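Local coordinates for 5' nucleotidase family protein (Staphylococcus aureus subsp. aureus, PDB 4Q7F) that belongs to the 5'-nucleotidase family, pairing a calcineurin-like phosphoesterase domain that holds manganese and magnesium ions with a C-terminal domain that shares in lining a ligand pocket, at residues A[187-192]-A[234-239]; A[324-329]-A[513-518]. One frame throughout, in Å; residues are numbered along the deposited sequence.

Contact 1: A[187-192]-A[234-239]; sequences ILQQYL and EAFSKD
Leu188 is the first residue of 187-192 to reach Phe236, its CD2 lying 3.9 Å from Phe236 CD2, the two side chains pointing opposite ways as they pass. The same leucine also rests on Leu162 and Val204, so it is shared between the neighbouring helix and the sheet beneath. One residue on, Gln189 uses its aliphatic part: Gln189 CB and Phe236 CZ are 3.5 Å apart. With CG anti to the backbone N (chi1 -179°) and the chain extended beyond it, Gln189 runs out past the far end of the ring. Its amide plane stands 67° from the ring plane, so the two flat groups do not stack. These helices, 184-198 and 229-236, belong to consecutive beta-alpha-beta crossovers of the calcineurin-like domain: the first connects parallel neighbours 155-163 and 201-207, the second 201-207 and 242-244, and their meeting shows that they lie on the same face of the sheet. A helical turn after Leu188, Leu192 supplies the tightest approach, with Leu192 CD1 3.3 Å from Phe236 CG and almost as near to Phe236 CB, at the root of the aromatic side chain. Ala235 CB sits over the centre of one face of that ring, and Phe185 meets it with planes at about 45°. The other methyl of Leu192, CD2, lies 4.1 Å from Asp239 CB in the 3-10 turn after Phe236. The Asp239 carboxylate forms a salt bridge through OD1 to Lys196, a further turn along helix 184-198.

Contact 2: A[324-329]-A[513-518]; sequences LPYDMT and NLMRIP
Met515, a selenomethionine here, meets Leu324, Pro325 and Tyr326 from a backbone turned into the left-handed region (phi/psi 51°/52°), which is uncommon for a residue with a side chain. Its carbonyl O receives the one hydrogen bond across the contact, given by Tyr326 OH at 2.8 Å. The C=O...donor angle of 134° and a modest tilt out of the carbonyl plane show a bent approach, while the acceptor itself lies at the ring edge, in the plane of the ring. Tyr326 CG stands between its backbone N and carbonyl carbon, and from there the ring carries the hydroxyl across to the 513-518 loop. The Met515 side chain bends at both chi2 and chi3, crosses the tyrosine at about a right angle and brings its methyl back to the hydroxyl, Met515 CE being 3.6 Å from Tyr326 OH. Ile517 CG1 approaches Tyr326 OH to 3.4 Å. Further back, Leu324 CD2 rests 3.9 Å from Met515 CG, and Pro325 CD lies 4.0 Å from Met515 CB.

Phe346 of helix 342-355 and Phe508 of helix 501-511 also touch Met515. The contact therefore ties the entry to the two-stranded antiparallel pairing of 328-329 with 370-371 to the loop between helix 501-511 and strand 522-526, in the C-terminal part of the fold. Just beyond Tyr326, Asp327 OD2 accepts from Thr329 N at 2.8 Å, an Asx turn leading into the strand. Leu324, Pro325 and the Tyr326 ring edge pack apolar against the Met515 side chain; carbon groups of Met515 and Ile517 gather about the hydroxyl, whose polar partner across this contact is Met515 O, and that bond fixes where the hydroxyl sits.

Contact 1 and contact 2 lie on opposite sides of the chain's centre, their own centres 26 and 31 Å from it, respectively, and 57 Å from each other. Nearest atoms are about 45 Å apart, so they do not touch, and contact 1 closes along the chain before contact 2 opens. None of their residues binds either metal or the ligand 3D1. The topological ties are indirect: strand 201-207, against which 187-192 packs, ends in His207, a magnesium ligand, whereas helix 342-355, which 513-518 touches, leads into strand 359-363 shortly before Phe365 of the pocket. Residues from the calcineurin-like and the C-terminal domains together line that pocket.

Contact 1: A[187-192]-A[234-239]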
# COMPACT_ATOMS: atom_id res chain seq x y z
N ILE A 187 -11.29 -17.88 -8.65
CA ILE A 187 -12.49 -17.86 -7.81
C ILE A 187 -13.64 -17.17 -8.56
O ILE A 187 -14.79 -17.62 -8.48
CB ILE A 187 -12.21 -17.20 -6.45
CG1 ILE A 187 -11.17 -18.01 -5.67
CG2 ILE A 187 -13.49 -17.07 -5.63
CD1 ILE A 187 -11.51 -19.48 -5.49
N LEU A 188 -13.34 -16.10 -9.28
CA LEU A 188 -14.35 -15.42 -10.06
C LEU A 188 -14.92 -16.38 -11.10
O LEU A 188 -16.13 -16.54 -11.21
CB LEU A 188 -13.80 -14.17 -10.75
CG LEU A 188 -14.79 -13.41 -11.66
CD1 LEU A 188 -16.01 -12.97 -10.89
CD2 LEU A 188 -14.10 -12.21 -12.29
N GLN A 189 -14.02 -17.01 -11.85
CA GLN A 189 -14.38 -17.96 -12.89
C GLN A 189 -15.32 -19.05 -12.37
O GLN A 189 -16.25 -19.47 -13.06
CB GLN A 189 -13.13 -18.63 -13.45
CG GLN A 189 -13.43 -19.62 -14.57
CD GLN A 189 -12.17 -20.20 -15.17
OE1 GLN A 189 -12.01 -20.23 -16.38
NE2 GLN A 189 -11.26 -20.65 -14.32
N GLN A 190 -15.04 -19.52 -11.17
CA GLN A 190 -15.83 -20.58 -10.56
C GLN A 190 -17.20 -20.09 -10.06
O GLN A 190 -18.17 -20.81 -10.16
CB GLN A 190 -15.01 -21.24 -9.46
CG GLN A 190 -13.77 -21.94 -10.02
CD GLN A 190 -12.74 -22.28 -8.97
OE1 GLN A 190 -13.04 -22.34 -7.77
NE2 GLN A 190 -11.50 -22.52 -9.40
N TYR A 191 -17.26 -18.85 -9.55
CA TYR A 191 -18.52 -18.28 -9.06
C TYR A 191 -19.47 -17.71 -10.12
O TYR A 191 -20.69 -17.69 -9.91
CB TYR A 191 -18.25 -17.15 -8.07
CG TYR A 191 -18.23 -17.55 -6.61
CD1 TYR A 191 -19.40 -17.52 -5.86
CD2 TYR A 191 -17.05 -17.89 -5.98
CE1 TYR A 191 -19.39 -17.85 -4.51
CE2 TYR A 191 -17.03 -18.22 -4.64
CZ TYR A 191 -18.19 -18.19 -3.91
OH TYR A 191 -18.17 -18.51 -2.58
N LEU A 192 -18.93 -17.20 -11.23
CA LEU A 192 -19.79 -16.61 -12.26
C LEU A 192 -21.03 -17.40 -12.63
O LEU A 192 -22.12 -16.85 -12.58
CB LEU A 192 -19.02 -16.24 -13.52
CG LEU A 192 -18.45 -14.83 -13.45
CD1 LEU A 192 -17.53 -14.58 -14.63
CD2 LEU A 192 -19.57 -13.80 -13.44
N GLU A 234 -10.97 -9.39 -19.57
CA GLU A 234 -10.75 -10.03 -20.86
C GLU A 234 -11.57 -11.32 -20.99
O GLU A 234 -12.14 -11.58 -22.04
CB GLU A 234 -9.26 -10.34 -21.04
CG GLU A 234 -8.90 -11.07 -22.33
CD GLU A 234 -7.44 -11.52 -22.38
OE1 GLU A 234 -6.84 -11.43 -23.47
OE2 GLU A 234 -6.88 -11.95 -21.35
N ALA A 235 -11.62 -12.11 -19.92
CA ALA A 235 -12.34 -13.37 -19.93
C ALA A 235 -13.82 -13.26 -19.59
O ALA A 235 -14.64 -13.98 -20.18
CB ALA A 235 -11.68 -14.34 -18.96
N PHE A 236 -14.17 -12.36 -18.67
CA PHE A 236 -15.56 -12.30 -18.21
C PHE A 236 -16.32 -10.98 -18.35
O PHE A 236 -17.41 -10.85 -17.78
CB PHE A 236 -15.60 -12.75 -16.74
CG PHE A 236 -14.86 -14.02 -16.49
CD1 PHE A 236 -15.31 -15.21 -17.07
CD2 PHE A 236 -13.73 -14.05 -15.70
CE1 PHE A 236 -14.62 -16.39 -16.87
CE2 PHE A 236 -13.04 -15.23 -15.49
CZ PHE A 236 -13.48 -16.41 -16.08
N SER A 237 -15.81 -10.03 -19.13
CA SER A 237 -16.49 -8.73 -19.28
C SER A 237 -18.00 -8.81 -19.55
O SER A 237 -18.78 -8.15 -18.88
CB SER A 237 -15.85 -7.88 -20.38
OG SER A 237 -16.48 -6.60 -20.43
N LYS A 238 -18.40 -9.63 -20.52
CA LYS A 238 -19.83 -9.73 -20.90
C LYS A 238 -20.78 -10.09 -19.75
O LYS A 238 -21.98 -9.84 -19.85
CB LYS A 238 -20.03 -10.74 -22.03
CG LYS A 238 -19.76 -12.19 -21.66
CD LYS A 238 -20.27 -13.12 -22.75
CE LYS A 238 -20.32 -14.56 -22.26
NZ LYS A 238 -20.97 -15.42 -23.29
N ASP A 239 -20.25 -10.69 -18.68
CA ASP A 239 -21.05 -11.09 -17.53
C ASP A 239 -20.87 -10.16 -16.31
O ASP A 239 -21.52 -10.34 -15.29
CB ASP A 239 -20.68 -12.52 -17.14
CG ASP A 239 -21.01 -13.52 -18.25
OD1 ASP A 239 -22.04 -13.34 -18.92
OD2 ASP A 239 -20.25 -14.48 -18.44

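Contact 2: A[324-329]-A[513-518]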
# COMPACT_ATOMS: atom_id res chain seq x y z
N LEU A 324 18.95 16.81 17.55
CA LEU A 324 20.24 16.41 17.01
C LEU A 324 21.14 17.62 16.88
O LEU A 324 20.65 18.74 16.78
CB LEU A 324 20.03 15.80 15.62
CG LEU A 324 18.94 14.74 15.51
CD1 LEU A 324 18.77 14.33 14.06
CD2 LEU A 324 19.25 13.53 16.37
N PRO A 325 22.47 17.42 16.85
CA PRO A 325 23.36 18.57 16.71
C PRO A 325 23.52 19.08 15.27
O PRO A 325 24.22 20.06 15.05
CB PRO A 325 24.70 18.06 17.25
CG PRO A 325 24.65 16.58 17.08
CD PRO A 325 23.21 16.15 17.00
N TYR A 326 22.87 18.43 14.30
CA TYR A 326 22.95 18.84 12.90
C TYR A 326 21.72 18.42 12.10
O TYR A 326 20.96 17.52 12.51
CB TYR A 326 24.19 18.24 12.26
CG TYR A 326 24.29 16.76 12.48
CD1 TYR A 326 23.64 15.87 11.64
CD2 TYR A 326 25.03 16.24 13.54
CE1 TYR A 326 23.71 14.50 11.85
CE2 TYR A 326 25.11 14.88 13.75
CZ TYR A 326 24.45 14.02 12.90
OH TYR A 326 24.53 12.66 13.10
N ASP A 327 21.53 19.07 10.95
CA ASP A 327 20.40 18.79 10.08
C ASP A 327 20.70 17.62 9.14
O ASP A 327 21.83 17.47 8.65
CB ASP A 327 20.07 20.03 9.23
CG ASP A 327 18.81 19.85 8.43
OD1 ASP A 327 17.72 20.06 8.99
OD2 ASP A 327 18.90 19.51 7.23
N MSE A 328 19.68 16.80 8.89
CA MSE A 328 19.77 15.65 7.99
C MSE A 328 18.57 15.66 7.07
O MSE A 328 18.01 14.61 6.75
CB MSE A 328 19.75 14.36 8.80
CG MSE A 328 21.10 14.04 9.44
SE MSE A 328 21.08 12.17 10.06
CE MSE A 328 19.44 12.18 11.15
N THR A 329 18.16 16.84 6.63
CA THR A 329 17.00 16.95 5.77
C THR A 329 17.33 16.47 4.36
O THR A 329 18.46 16.57 3.91
CB THR A 329 16.47 18.40 5.72
OG1 THR A 329 15.94 18.75 7.01
CG2 THR A 329 15.35 18.54 4.70
N ASN A 513 23.35 10.23 21.99
CA ASN A 513 23.23 11.69 22.11
C ASN A 513 24.14 12.51 21.18
O ASN A 513 23.67 13.43 20.50
CB ASN A 513 23.48 12.11 23.57
CG ASN A 513 23.14 13.57 23.83
OD1 ASN A 513 22.35 14.18 23.12
ND2 ASN A 513 23.72 14.12 24.89
N LEU A 514 25.42 12.16 21.13
CA LEU A 514 26.40 12.89 20.30
C LEU A 514 26.22 12.70 18.79
O LEU A 514 26.70 13.51 18.00
CB LEU A 514 27.85 12.56 20.72
CG LEU A 514 28.36 13.21 22.03
CD1 LEU A 514 27.49 12.87 23.24
CD2 LEU A 514 29.80 12.81 22.28
N MSE A 515 25.54 11.63 18.41
CA MSE A 515 25.25 11.34 17.00
C MSE A 515 26.45 11.41 16.12
O MSE A 515 26.45 12.11 15.10
CB MSE A 515 24.18 12.32 16.49
CG MSE A 515 22.83 12.10 17.17
SE MSE A 515 22.01 10.40 16.60
CE MSE A 515 21.89 10.76 14.66
N ARG A 516 27.50 10.70 16.50
CA ARG A 516 28.71 10.62 15.68
C ARG A 516 28.52 9.38 14.82
O ARG A 516 28.85 8.27 15.24
CB ARG A 516 29.95 10.53 16.55
CG ARG A 516 30.08 11.69 17.54
CD ARG A 516 31.46 11.71 18.18
NE ARG A 516 32.50 11.90 17.18
CZ ARG A 516 33.81 11.92 17.43
NH1 ARG A 516 34.67 12.10 16.44
NH2 ARG A 516 34.26 11.76 18.67
N ILE A 517 27.98 9.58 13.63
CA ILE A 517 27.65 8.47 12.73
C ILE A 517 28.77 8.15 11.75
O ILE A 517 29.19 9.03 11.00
CB ILE A 517 26.37 8.79 11.92
CG1 ILE A 517 25.26 9.36 12.82
CG2 ILE A 517 25.88 7.56 11.16
CD1 ILE A 517 24.93 8.52 14.04
N PRO A 518 29.29 6.91 11.76
CA PRO A 518 30.33 6.58 10.79
C PRO A 518 29.76 6.45 9.38
O PRO A 518 28.54 6.24 9.23
CB PRO A 518 30.88 5.24 11.28
CG PRO A 518 29.84 4.68 12.16
CD PRO A 518 29.12 5.85 12.77